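Local coordinates for UDP-N-Acetylenolpyruvylglucosamine Reductase (Thermus caldophilus, PDB 2GQT), which uses bound FAD and NADPH to reduce enolpyruvyl-UDP-N-acetylglucosamine to UDP-N-acetylmuramate, a step in building the bacterial cell wall, at residues A80-L84 and P85-Q89. Sequence-based numbering, arbitrary orientation.
Sequences AGTLL and PLLVQ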
loop_
_atom_site.group_PDB
_atom_site.type_symbol
_atom_site.label_atom_id
_atom_site.label_comp_id
_atom_site.label_asym_id
_atom_site.label_seq_id
_atom_site.Cartn_x
_atom_site.Cartn_y
_atom_site.Cartn_z
ATOM N N ALA A 80 3.946 8.421 9.417
ATOM C CA ALA A 80 3.852 7.513 8.273
ATOM C C ALA A 80 3.161 6.190 8.577
ATOM O O ALA A 80 2.709 5.507 7.657
ATOM C CB ALA A 80 5.218 7.264 7.690
ATOM N N GLY A 81 3.101 5.818 9.857
ATOM C CA GLY A 81 2.377 4.617 10.274
ATOM C C GLY A 81 0.876 4.804 10.393
ATOM O O GLY A 81 0.156 3.836 10.629
ATOM N N THR A 82 0.404 6.037 10.238
ATOM C CA THR A 82 -1.021 6.345 10.249
ATOM C C THR A 82 -1.691 5.719 9.028
ATOM O O THR A 82 -1.117 5.741 7.930
ATOM C CB THR A 82 -1.253 7.876 10.232
ATOM O OG1 THR A 82 -0.486 8.489 11.274
ATOM C CG2 THR A 82 -2.730 8.227 10.396
ATOM N N LEU A 83 -2.896 5.179 9.202
ATOM C CA LEU A 83 -3.645 4.624 8.081
ATOM C C LEU A 83 -4.257 5.708 7.210
ATOM O O LEU A 83 -4.961 6.604 7.706
ATOM C CB LEU A 83 -4.716 3.650 8.569
ATOM C CG LEU A 83 -4.140 2.297 9.007
ATOM C CD1 LEU A 83 -5.140 1.555 9.888
ATOM C CD2 LEU A 83 -3.702 1.455 7.806
ATOM N N LEU A 84 -3.995 5.619 5.907
ATOM C CA LEU A 84 -4.572 6.542 4.957
ATOM C C LEU A 84 -6.124 6.569 5.025
ATOM O O LEU A 84 -6.720 7.646 4.979
ATOM C CB LEU A 84 -4.040 6.249 3.546
ATOM C CG LEU A 84 -4.463 7.243 2.460
ATOM C CD1 LEU A 84 -3.996 8.666 2.780
ATOM C CD2 LEU A 84 -3.903 6.775 1.125
ATOM N N PRO A 85 -6.798 5.402 5.142
ATOM C CA PRO A 85 -8.257 5.482 5.280
ATOM C C PRO A 85 -8.749 6.315 6.466
ATOM O O PRO A 85 -9.819 6.930 6.372
ATOM C CB PRO A 85 -8.676 4.014 5.422
ATOM C CG PRO A 85 -7.605 3.247 4.720
ATOM C CD PRO A 85 -6.340 4.002 5.017
ATOM N N LEU A 86 -7.985 6.353 7.555
ATOM C CA LEU A 86 -8.322 7.217 8.678
ATOM C C LEU A 86 -8.229 8.682 8.260
ATOM O O LEU A 86 -9.146 9.469 8.509
ATOM C CB LEU A 86 -7.400 6.934 9.869
ATOM C CG LEU A 86 -7.558 7.874 11.065
ATOM C CD1 LEU A 86 -8.966 7.798 11.675
ATOM C CD2 LEU A 86 -6.519 7.563 12.107
ATOM N N LEU A 87 -7.109 9.051 7.642
ATOM C CA LEU A 87 -6.904 10.431 7.228
ATOM C C LEU A 87 -7.945 10.908 6.226
ATOM O O LEU A 87 -8.397 12.047 6.316
ATOM C CB LEU A 87 -5.504 10.605 6.674
ATOM C CG LEU A 87 -4.400 10.361 7.694
ATOM C CD1 LEU A 87 -3.097 10.209 6.969
ATOM C CD2 LEU A 87 -4.309 11.483 8.727
ATOM N N VAL A 88 -8.343 10.051 5.286
ATOM C CA VAL A 88 -9.391 10.420 4.334
ATOM C C VAL A 88 -10.666 10.860 5.077
ATOM O O VAL A 88 -11.261 11.904 4.763
ATOM C CB VAL A 88 -9.684 9.256 3.358
ATOM C CG1 VAL A 88 -10.936 9.520 2.545
ATOM C CG2 VAL A 88 -8.479 9.007 2.433
ATOM N N GLN A 89 -11.087 10.069 6.055
ATOM C CA GLN A 89 -12.306 10.389 6.805
ATOM C C GLN A 89 -12.113 11.583 7.734
ATOM O O GLN A 89 -13.003 12.428 7.868
ATOM C CB GLN A 89 -12.809 9.174 7.580
ATOM C CG GLN A 89 -13.176 7.969 6.721
ATOM C CD GLN A 89 -14.248 8.260 5.696
ATOM O OE1 GLN A 89 -15.172 9.044 5.944
ATOM N NE2 GLN A 89 -14.135 7.623 4.533
#
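The methyl CG2 of Thr-82 overlaps the isopropyl end of Leu-87, 3.8 Å from its CG, and the two side chains cross at about a right angle. Chi1 of -52° sets this methyl anti to the Thr-82 backbone N and turns OG1 the other way, where the hydroxyl is hydrogen-bonded to the carbonyl O of Gly-79. Thr-82 thus divides its branches, the apolar one facing the helix and the polar one the end of strand 77-79. Leu-83 is the N-cap residue: its carbonyl O accepts the N-H of Leu-87 at 3.3 Å, in the carbonyl plane and fairly straight (162°), and a weak, more bent bond from Leu-86 N. The first turn continues with Val-88 N bonded to Leu-84 O at 2.9 Å, while CG2 of Val-88 lies 3.4 Å from that same oxygen. Pro-85 suits this first turn, where a nitrogen without a hydrogen forgoes no helical bond; its ring follows directly on Leu-84. Replacing Leu-87 by an alanine would probably open a gap beside CG2 of Thr-82 and weaken the apolar link between loop and helix. The segment belongs to the FAD-binding domain, leading from strand 77-79 into helix 84-93; Leu-84 and Leu-87 touch helix 109-114, through Ala-112 and Val-109 respectively, while Val-88 meets Met-181 of helix 174-187.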